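Local coordinates for protein Exo-alpha-sialidase (Clostridium perfringens, PDB 2VO8) that probably releases terminal sialic acids from glycans as a family 33 glycoside hydrolase, its cohesin module probably mediating high-affinity toxin complex assembly, at residues A[7-15]-A[125-133]; A[39-50]-A[79-90]. One frame throughout, in Å; residues are numbered along the deposited sequence.

Contact 1: residues A[7-15]-A[125-133]; sequences TTVGNSTIK and NTHDLELSS
Ser12 and Glu130 meet at one carbonyl oxygen: Glu130 O accepts both the backbone N of Ser12, at 3.0 Å, and Ser12 OG, at 2.7 Å. The hydroxyl reaches a lone pair in the carbonyl plane because chi1 of 63° tucks OG between its own backbone N and carbonyl carbon. Ser12 OG in turn accepts a hydrogen bond from Ser132 OG at 2.8 Å, a relay that fixes the rotation of both serines where the partner strand is interrupted. Further backbone bonds make the pairing parallel: Val9 N gives to Asp128 O and Glu130 N to Gly10 O, both at 2.9 Å. A water joins Thr7 O to Asp128 N. Another polar pair lies on the outer face, where Asn11 and Glu130 run side by side, pointing the same way, their amide and carboxylate planes 72° apart.

Apolar contacts flank these bonds. Val9 straddles the CB of His127 with both methyls, CG2 at 3.6 Å, the two side chains crossing at about a right angle. CG2 of Val9 also comes within 4.1 Å of Leu129 CD2. Farther along, a methyl meets a polar group: Ile14 CG2 lies against the Ser132 hydroxyl, 3.5 Å from OG.

This is how parallel first and last strands close a cohesin beta-sandwich. Strand 10-15 is flanked on its other edge by antiparallel strand 26-33, and strand 126-139 pairs with strand 107-121. Leu129 packs on Ile32, while Val9 also touches Val119 of strand 107-121.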
loop_
_atom_site.group_PDB
_atom_site.type_symbol
_atom_site.label_atom_id
_atom_site.label_comp_id
_atom_site.label_asym_id
_atom_site.label_seq_id
_atom_site.Cartn_x
_atom_site.Cartn_y
_atom_site.Cartn_z
ATOM N N THR A 7 -13.472 -2.356 15.962
ATOM C CA THR A 7 -13.901 -2.594 14.563
ATOM C C THR A 7 -13.105 -1.613 13.676
ATOM O O THR A 7 -11.955 -1.320 14.047
ATOM C CB THR A 7 -15.443 -2.525 14.405
ATOM O OG1 THR A 7 -15.967 -1.361 15.060
ATOM C CG2 THR A 7 -16.109 -3.786 14.991
ATOM N N THR A 8 -13.681 -1.141 12.553
ATOM C CA THR A 8 -12.955 -0.439 11.460
ATOM C C THR A 8 -13.726 0.761 10.912
ATOM O O THR A 8 -14.943 0.838 11.046
ATOM C CB THR A 8 -12.677 -1.387 10.243
ATOM O OG1 THR A 8 -13.925 -1.836 9.658
ATOM C CG2 THR A 8 -11.817 -2.562 10.672
ATOM N N VAL A 9 -13.010 1.698 10.297
ATOM C CA VAL A 9 -13.594 2.932 9.803
ATOM C C VAL A 9 -13.630 3.009 8.275
ATOM O O VAL A 9 -14.205 3.924 7.690
ATOM C CB VAL A 9 -12.888 4.175 10.467
ATOM C CG1 VAL A 9 -13.037 4.145 12.033
ATOM C CG2 VAL A 9 -11.426 4.287 10.095
ATOM N N GLY A 10 -13.044 2.014 7.601
ATOM C CA GLY A 10 -13.006 2.036 6.157
ATOM C C GLY A 10 -12.214 0.836 5.669
ATOM O O GLY A 10 -11.838 0.002 6.471
ATOM N N ASN A 11 -11.998 0.781 4.365
ATOM C CA ASN A 11 -11.207 -0.274 3.734
ATOM C C ASN A 11 -9.855 0.205 3.199
ATOM O O ASN A 11 -9.780 1.258 2.566
ATOM C CB ASN A 11 -11.961 -0.839 2.562
ATOM C CG ASN A 11 -13.341 -1.410 2.964
ATOM O OD1 ASN A 11 -14.339 -1.206 2.261
ATOM N ND2 ASN A 11 -13.376 -2.107 4.069
ATOM N N SER A 12 -8.837 -0.630 3.366
ATOM C CA SER A 12 -7.575 -0.433 2.589
ATOM C C SER A 12 -7.804 -0.945 1.168
ATOM O O SER A 12 -8.647 -1.817 0.958
ATOM C CB SER A 12 -6.390 -1.130 3.259
ATOM O OG SER A 12 -6.528 -2.536 3.337
ATOM N N THR A 13 -7.043 -0.441 0.200
ATOM C CA THR A 13 -7.109 -0.865 -1.181
ATOM C C THR A 13 -5.716 -1.162 -1.659
ATOM O O THR A 13 -4.772 -0.513 -1.228
ATOM C CB THR A 13 -7.747 0.190 -2.104
ATOM O OG1 THR A 13 -6.974 1.413 -2.088
ATOM C CG2 THR A 13 -9.210 0.475 -1.691
ATOM N N ILE A 14 -5.595 -2.208 -2.471
ATOM C CA ILE A 14 -4.354 -2.452 -3.236
ATOM C C ILE A 14 -4.751 -2.814 -4.664
ATOM O O ILE A 14 -5.556 -3.718 -4.862
ATOM C CB ILE A 14 -3.433 -3.496 -2.538
ATOM C CG1 ILE A 14 -2.257 -3.916 -3.454
ATOM C CG2 ILE A 14 -4.166 -4.721 -1.998
ATOM C CD1 ILE A 14 -1.115 -4.649 -2.647
ATOM N N LYS A 15 -4.197 -2.100 -5.631
ATOM C CA LYS A 15 -4.508 -2.256 -7.050
ATOM C C LYS A 15 -3.205 -2.583 -7.749
ATOM O O LYS A 15 -2.201 -1.894 -7.570
ATOM C CB LYS A 15 -5.171 -1.046 -7.671
ATOM C CG LYS A 15 -6.605 -0.818 -7.213
ATOM C CD LYS A 15 -7.323 0.298 -8.005
ATOM C CE LYS A 15 -6.755 1.662 -7.750
ATOM N NZ LYS A 15 -7.020 2.156 -6.371
ATOM N N ASN A 125 -6.903 10.458 17.098
ATOM C CA ASN A 125 -6.747 9.040 17.409
ATOM C C ASN A 125 -6.464 8.255 16.142
ATOM O O ASN A 125 -6.816 8.692 15.038
ATOM C CB ASN A 125 -7.997 8.477 18.075
ATOM C CG ASN A 125 -8.378 9.229 19.352
ATOM O OD1 ASN A 125 -9.526 9.693 19.484
ATOM N ND2 ASN A 125 -7.430 9.357 20.282
ATOM N N THR A 126 -5.858 7.091 16.329
ATOM C CA THR A 126 -5.738 6.104 15.251
ATOM C C THR A 126 -6.956 5.168 15.212
ATOM O O THR A 126 -7.608 4.934 16.231
ATOM C CB THR A 126 -4.432 5.318 15.371
ATOM O OG1 THR A 126 -3.345 6.256 15.415
ATOM C CG2 THR A 126 -4.237 4.400 14.195
ATOM N N HIS A 127 -7.265 4.697 14.008
ATOM C CA HIS A 127 -8.440 3.886 13.714
ATOM C C HIS A 127 -8.100 2.801 12.689
ATOM O O HIS A 127 -7.332 3.033 11.757
ATOM C CB HIS A 127 -9.514 4.749 13.104
ATOM C CG HIS A 127 -10.022 5.804 14.024
ATOM N ND1 HIS A 127 -9.487 7.072 14.052
ATOM C CD2 HIS A 127 -11.015 5.785 14.942
ATOM C CE1 HIS A 127 -10.128 7.788 14.965
ATOM N NE2 HIS A 127 -11.073 7.038 15.506
ATOM N N ASP A 128 -8.704 1.628 12.845
ATOM C CA ASP A 128 -8.410 0.516 11.926
ATOM C C ASP A 128 -9.103 0.617 10.594
ATOM O O ASP A 128 -10.219 1.097 10.482
ATOM C CB ASP A 128 -8.807 -0.818 12.543
ATOM C CG ASP A 128 -8.055 -1.153 13.782
ATOM O OD1 ASP A 128 -6.928 -0.649 14.008
ATOM O OD2 ASP A 128 -8.599 -2.014 14.524
ATOM N N LEU A 129 -8.437 0.083 9.563
ATOM C CA LEU A 129 -9.052 -0.114 8.251
ATOM C C LEU A 129 -9.115 -1.649 8.073
ATOM O O LEU A 129 -8.320 -2.343 8.646
ATOM C CB LEU A 129 -8.192 0.463 7.124
ATOM C CG LEU A 129 -8.005 2.002 6.994
ATOM C CD1 LEU A 129 -7.083 2.276 5.844
ATOM C CD2 LEU A 129 -9.304 2.813 6.871
ATOM N N GLU A 130 -10.044 -2.113 7.265
ATOM C CA GLU A 130 -10.039 -3.517 6.828
ATOM C C GLU A 130 -8.772 -3.771 6.003
ATOM O O GLU A 130 -8.371 -2.919 5.213
ATOM C CB GLU A 130 -11.250 -3.806 5.991
ATOM C CG GLU A 130 -12.509 -3.972 6.823
ATOM C CD GLU A 130 -13.629 -4.666 6.072
ATOM O OE1 GLU A 130 -13.363 -5.436 5.108
ATOM O OE2 GLU A 130 -14.811 -4.403 6.428
ATOM N N LEU A 131 -8.182 -4.946 6.212
ATOM C CA LEU A 131 -6.990 -5.358 5.485
ATOM C C LEU A 131 -7.304 -5.748 4.033
ATOM O O LEU A 131 -8.441 -5.869 3.614
ATOM C CB LEU A 131 -6.279 -6.481 6.255
ATOM C CG LEU A 131 -5.951 -6.172 7.718
ATOM C CD1 LEU A 131 -5.214 -7.321 8.448
ATOM C CD2 LEU A 131 -5.152 -4.845 7.800
ATOM N N SER A 132 -6.263 -5.915 3.225
ATOM C CA SER A 132 -6.474 -6.277 1.835
ATOM C C SER A 132 -5.199 -6.972 1.287
ATOM O O SER A 132 -4.117 -6.804 1.841
ATOM C CB SER A 132 -6.872 -5.080 0.974
ATOM O OG SER A 132 -5.878 -4.040 1.033
ATOM N N SER A 133 -5.375 -7.731 0.211
ATOM C CA SER A 133 -4.241 -8.258 -0.560
ATOM C C SER A 133 -4.645 -8.442 -1.990
ATOM O O SER A 133 -5.815 -8.369 -2.326
ATOM C CB SER A 133 -3.693 -9.565 0.025
ATOM O OG SER A 133 -4.627 -10.617 -0.144
HETATM O O HOH W 1 -10.494 1.425 14.864
HETATM O O HOH W 2 -10.034 -3.627 2.781
#

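Contact 2: residues A[39-50]-A[79-90]; sequences TEVYSAEYLFEY and VRILVASLGNEI
Val41, Glu89 and Ile90 grip one water between them: it accepts from Val41 N and donates to Glu89 OE2 and Ile90 O, each of these two acceptors 2.6 Å from the water oxygen. Beside it, Ile90 N bonds to Val41 O. Glu89 lies across Glu40 at about a right angle, bringing Glu40 OE1 to 3.5 Å from Glu89 OE1; Lys92, a salt-bridge partner of Glu89, probably eases that repulsion. The Tyr42 ring turns its edge to Ser85 CB and Gly87 O, the latter 3.5 Å from Tyr42 CE1.

Beyond this end the strands run antiparallel, with reciprocal backbone bonds at Ala44-Val83, Tyr46-Ile81 and Phe48-Val79. These same pairs line the core face. Val83 CG2 rests 3.9 Å from Tyr46 CE2, and Ile81 CD1 meets Phe48 CB. Val79, with CG2 anti to its carbonyl carbon, meets the Tyr50 ring at its edge, in plane, while Tyr50 OH bonds to Glu73. On the other face Glu45, extended, runs alongside Leu82, whose CD2 lies 3.7 Å from Glu45 OE1.

The chemistry implies a two-faced antiparallel pair: apolar toward the sandwich interior, charged or mixed outside, with acidic groups gathered at one end.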
loop_
_atom_site.group_PDB
_atom_site.type_symbol
_atom_site.label_atom_id
_atom_site.label_comp_id
_atom_site.label_asym_id
_atom_site.label_seq_id
_atom_site.Cartn_x
_atom_site.Cartn_y
_atom_site.Cartn_z
ATOM N N THR A 39 -15.297 10.401 9.577
ATOM C CA THR A 39 -13.889 10.168 9.872
ATOM C C THR A 39 -13.093 11.121 8.992
ATOM O O THR A 39 -13.222 11.083 7.776
ATOM C CB THR A 39 -13.475 8.663 9.698
ATOM O OG1 THR A 39 -13.957 7.914 10.826
ATOM C CG2 THR A 39 -11.956 8.536 9.641
ATOM N N GLU A 40 -12.356 12.040 9.628
ATOM C CA GLU A 40 -11.524 13.016 8.937
ATOM C C GLU A 40 -10.079 12.530 8.920
ATOM O O GLU A 40 -9.447 12.567 9.931
ATOM C CB GLU A 40 -11.578 14.357 9.674
ATOM C CG GLU A 40 -12.776 15.205 9.355
ATOM C CD GLU A 40 -12.568 16.678 9.738
ATOM O OE1 GLU A 40 -11.490 17.263 9.429
ATOM O OE2 GLU A 40 -13.495 17.259 10.343
ATOM N N VAL A 41 -9.567 12.083 7.774
ATOM C CA VAL A 41 -8.292 11.362 7.758
ATOM C C VAL A 41 -7.139 12.332 7.463
ATOM O O VAL A 41 -7.218 13.076 6.527
ATOM C CB VAL A 41 -8.287 10.204 6.699
ATOM C CG1 VAL A 41 -6.972 9.507 6.660
ATOM C CG2 VAL A 41 -9.369 9.187 7.022
ATOM N N TYR A 42 -6.099 12.288 8.281
ATOM C CA TYR A 42 -4.888 13.098 8.037
ATOM C C TYR A 42 -3.619 12.251 7.807
ATOM O O TYR A 42 -2.559 12.762 7.403
ATOM C CB TYR A 42 -4.721 14.184 9.109
ATOM C CG TYR A 42 -5.761 15.291 8.931
ATOM C CD1 TYR A 42 -5.542 16.307 8.022
ATOM C CD2 TYR A 42 -6.997 15.269 9.626
ATOM C CE1 TYR A 42 -6.473 17.333 7.829
ATOM C CE2 TYR A 42 -7.925 16.266 9.438
ATOM C CZ TYR A 42 -7.656 17.306 8.522
ATOM O OH TYR A 42 -8.536 18.351 8.267
ATOM N N SER A 43 -3.698 10.955 8.053
ATOM C CA SER A 43 -2.488 10.128 7.880
ATOM C C SER A 43 -2.949 8.712 7.684
ATOM O O SER A 43 -4.052 8.376 8.125
ATOM C CB SER A 43 -1.580 10.220 9.112
ATOM O OG SER A 43 -2.215 9.840 10.305
ATOM N N ALA A 44 -2.123 7.887 7.038
ATOM C CA ALA A 44 -2.400 6.440 7.026
ATOM C C ALA A 44 -1.103 5.683 7.320
ATOM O O ALA A 44 0.016 6.251 7.243
ATOM C CB ALA A 44 -3.043 6.034 5.748
ATOM N N GLU A 45 -1.242 4.405 7.657
ATOM C CA GLU A 45 -0.087 3.541 7.874
ATOM C C GLU A 45 -0.368 2.118 7.405
ATOM O O GLU A 45 -1.339 1.492 7.834
ATOM C CB GLU A 45 0.310 3.539 9.351
ATOM C CG GLU A 45 1.249 2.407 9.740
ATOM C CD GLU A 45 1.700 2.496 11.184
ATOM O OE1 GLU A 45 1.332 3.475 11.865
ATOM O OE2 GLU A 45 2.424 1.584 11.639
ATOM N N TYR A 46 0.484 1.611 6.521
ATOM C CA TYR A 46 0.424 0.213 6.111
ATOM C C TYR A 46 1.606 -0.575 6.664
ATOM O O TYR A 46 2.641 -0.002 7.004
ATOM C CB TYR A 46 0.386 0.103 4.585
ATOM C CG TYR A 46 -0.686 0.950 3.937
ATOM C CD1 TYR A 46 -2.010 0.533 3.918
ATOM C CD2 TYR A 46 -0.373 2.164 3.342
ATOM C CE1 TYR A 46 -2.994 1.304 3.327
ATOM C CE2 TYR A 46 -1.349 2.942 2.748
ATOM C CZ TYR A 46 -2.657 2.507 2.743
ATOM O OH TYR A 46 -3.633 3.277 2.153
ATOM N N LEU A 47 1.444 -1.891 6.752
ATOM C CA LEU A 47 2.565 -2.796 6.722
ATOM C C LEU A 47 2.319 -3.604 5.455
ATOM O O LEU A 47 1.330 -4.341 5.336
ATOM C CB LEU A 47 2.779 -3.623 7.993
ATOM C CG LEU A 47 4.123 -4.394 7.874
ATOM C CD1 LEU A 47 5.359 -3.556 8.156
ATOM C CD2 LEU A 47 4.119 -5.704 8.676
ATOM N N PHE A 48 3.205 -3.356 4.486
ATOM C CA PHE A 48 3.108 -3.903 3.133
ATOM C C PHE A 48 3.972 -5.156 3.079
ATOM O O PHE A 48 5.126 -5.109 3.449
ATOM C CB PHE A 48 3.617 -2.914 2.097
ATOM C CG PHE A 48 3.668 -3.482 0.689
ATOM C CD1 PHE A 48 2.535 -3.550 -0.104
ATOM C CD2 PHE A 48 4.861 -3.966 0.168
ATOM C CE1 PHE A 48 2.581 -4.064 -1.383
ATOM C CE2 PHE A 48 4.910 -4.447 -1.097
ATOM C CZ PHE A 48 3.806 -4.503 -1.884
ATOM N N GLU A 49 3.405 -6.270 2.638
ATOM C CA GLU A 49 4.145 -7.551 2.654
ATOM C C GLU A 49 4.218 -8.126 1.263
ATOM O O GLU A 49 3.296 -8.003 0.444
ATOM C CB GLU A 49 3.520 -8.519 3.664
ATOM C CG GLU A 49 3.683 -8.006 5.093
ATOM C CD GLU A 49 3.628 -9.095 6.120
ATOM O OE1 GLU A 49 4.146 -10.212 5.847
ATOM O OE2 GLU A 49 3.107 -8.830 7.229
ATOM N N TYR A 50 5.377 -8.719 0.984
ATOM C CA TYR A 50 5.643 -9.311 -0.306
ATOM C C TYR A 50 6.773 -10.355 -0.142
ATOM O O TYR A 50 7.475 -10.373 0.871
ATOM C CB TYR A 50 6.071 -8.240 -1.288
ATOM C CG TYR A 50 7.484 -7.751 -1.098
ATOM C CD1 TYR A 50 8.540 -8.256 -1.880
ATOM C CD2 TYR A 50 7.778 -6.745 -0.162
ATOM C CE1 TYR A 50 9.841 -7.754 -1.730
ATOM C CE2 TYR A 50 9.073 -6.274 0.012
ATOM C CZ TYR A 50 10.110 -6.783 -0.782
ATOM O OH TYR A 50 11.402 -6.323 -0.563
ATOM N N VAL A 79 7.337 -4.087 4.970
ATOM C CA VAL A 79 7.690 -2.667 4.779
ATOM C C VAL A 79 6.662 -1.795 5.518
ATOM O O VAL A 79 5.464 -1.807 5.195
ATOM C CB VAL A 79 7.734 -2.251 3.318
ATOM C CG1 VAL A 79 8.358 -0.793 3.163
ATOM C CG2 VAL A 79 8.488 -3.259 2.447
ATOM N N ARG A 80 7.161 -1.056 6.498
ATOM C CA ARG A 80 6.364 -0.082 7.227
ATOM C C ARG A 80 6.275 1.182 6.393
ATOM O O ARG A 80 7.302 1.747 6.024
ATOM C CB ARG A 80 6.974 0.216 8.592
ATOM C CG ARG A 80 6.135 1.226 9.348
ATOM C CD ARG A 80 6.461 1.245 10.819
ATOM N NE ARG A 80 7.731 1.921 11.104
ATOM C CZ ARG A 80 8.822 1.350 11.637
ATOM N NH1 ARG A 80 8.849 0.047 11.961
ATOM N NH2 ARG A 80 9.912 2.084 11.844
ATOM N N ILE A 81 5.056 1.620 6.113
ATOM C CA ILE A 81 4.772 2.756 5.232
ATOM C C ILE A 81 3.880 3.740 5.984
ATOM O O ILE A 81 2.791 3.366 6.453
ATOM C CB ILE A 81 4.102 2.351 3.933
ATOM C CG1 ILE A 81 4.943 1.288 3.199
ATOM C CG2 ILE A 81 3.779 3.593 3.064
ATOM C CD1 ILE A 81 4.389 0.908 1.956
ATOM N N LEU A 82 4.403 4.968 6.167
ATOM C CA LEU A 82 3.657 6.056 6.826
ATOM C C LEU A 82 3.348 7.081 5.757
ATOM O O LEU A 82 4.293 7.598 5.106
ATOM C CB LEU A 82 4.504 6.707 7.932
ATOM C CG LEU A 82 4.990 5.803 9.064
ATOM C CD1 LEU A 82 5.846 6.548 10.137
ATOM C CD2 LEU A 82 3.822 5.128 9.738
ATOM N N VAL A 83 2.053 7.368 5.566
ATOM C CA VAL A 83 1.533 8.366 4.627
ATOM C C VAL A 83 0.971 9.508 5.492
ATOM O O VAL A 83 0.197 9.264 6.398
ATOM C CB VAL A 83 0.280 7.940 3.779
ATOM C CG1 VAL A 83 0.136 8.863 2.589
ATOM C CG2 VAL A 83 0.250 6.467 3.339
ATOM N N ALA A 84 1.342 10.749 5.201
ATOM C CA ALA A 84 0.810 11.900 5.977
ATOM C C ALA A 84 0.404 13.031 5.048
ATOM O O ALA A 84 1.061 13.336 4.035
ATOM C CB ALA A 84 1.810 12.374 7.034
ATOM N N SER A 85 -0.720 13.668 5.391
ATOM C CA SER A 85 -1.176 14.826 4.678
ATOM C C SER A 85 -0.185 15.973 4.906
ATOM O O SER A 85 0.364 16.104 5.998
ATOM C CB SER A 85 -2.530 15.284 5.229
ATOM O OG SER A 85 -3.023 16.337 4.436
ATOM N N LEU A 86 -0.048 16.812 3.899
ATOM C CA LEU A 86 0.731 18.025 4.009
ATOM C C LEU A 86 -0.142 19.214 4.453
ATOM O O LEU A 86 0.357 20.343 4.637
ATOM C CB LEU A 86 1.400 18.310 2.662
ATOM C CG LEU A 86 2.485 17.294 2.304
ATOM C CD1 LEU A 86 3.107 17.668 0.956
ATOM C CD2 LEU A 86 3.558 17.125 3.349
ATOM N N GLY A 87 -1.445 18.977 4.600
ATOM C CA GLY A 87 -2.345 20.050 5.009
ATOM C C GLY A 87 -3.794 19.644 5.024
ATOM O O GLY A 87 -4.370 19.554 6.104
ATOM N N ASN A 88 -4.345 19.366 3.836
ATOM C CA ASN A 88 -5.786 19.043 3.677
ATOM C C ASN A 88 -6.148 17.650 4.198
ATOM O O ASN A 88 -5.331 16.693 4.191
ATOM C CB ASN A 88 -6.182 19.037 2.201
ATOM C CG ASN A 88 -5.842 20.333 1.473
ATOM O OD1 ASN A 88 -6.369 21.379 1.803
ATOM N ND2 ASN A 88 -4.947 20.253 0.484
ATOM N N GLU A 89 -7.417 17.515 4.550
ATOM C CA GLU A 89 -8.020 16.208 4.753
ATOM C C GLU A 89 -7.847 15.313 3.503
ATOM O O GLU A 89 -7.993 15.766 2.371
ATOM C CB GLU A 89 -9.520 16.414 5.036
ATOM C CG GLU A 89 -10.119 15.297 5.763
ATOM C CD GLU A 89 -11.632 15.476 5.927
ATOM O OE1 GLU A 89 -12.125 16.648 6.047
ATOM O OE2 GLU A 89 -12.305 14.449 5.905
ATOM N N ILE A 90 -7.550 14.045 3.755
ATOM C CA ILE A 90 -7.329 13.017 2.752
ATOM C C ILE A 90 -8.712 12.568 2.289
ATOM O O ILE A 90 -9.535 12.267 3.085
ATOM C CB ILE A 90 -6.470 11.852 3.384
ATOM C CG1 ILE A 90 -5.013 12.332 3.557
ATOM C CG2 ILE A 90 -6.494 10.577 2.539
ATOM C CD1 ILE A 90 -4.061 11.349 4.147
HETATM O O HOH W 3 -11.054 12.251 5.139
#

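From the N terminus the chain enters contact 1 at 7-15, passes through strand 26-33, and reaches 39-50, the first half of contact 2. Strands 55-62 and 67-75 intervene before 79-90 returns to close that shorter loop. The chain then runs through strands 95-103 and 107-121 to 125-133, where contact 1 closes the longer loop. The loop of contact 2 thus lies wholly within that of contact 1, without crossing. Strand 107-121 bridges them, pairing with both 41-49 and 126-139. The contacts also touch directly: Ile14 CD1 packs 3.9 Å from Phe48 CE1, and Val9 CB approaches Thr39 OG1 at 3.9 Å.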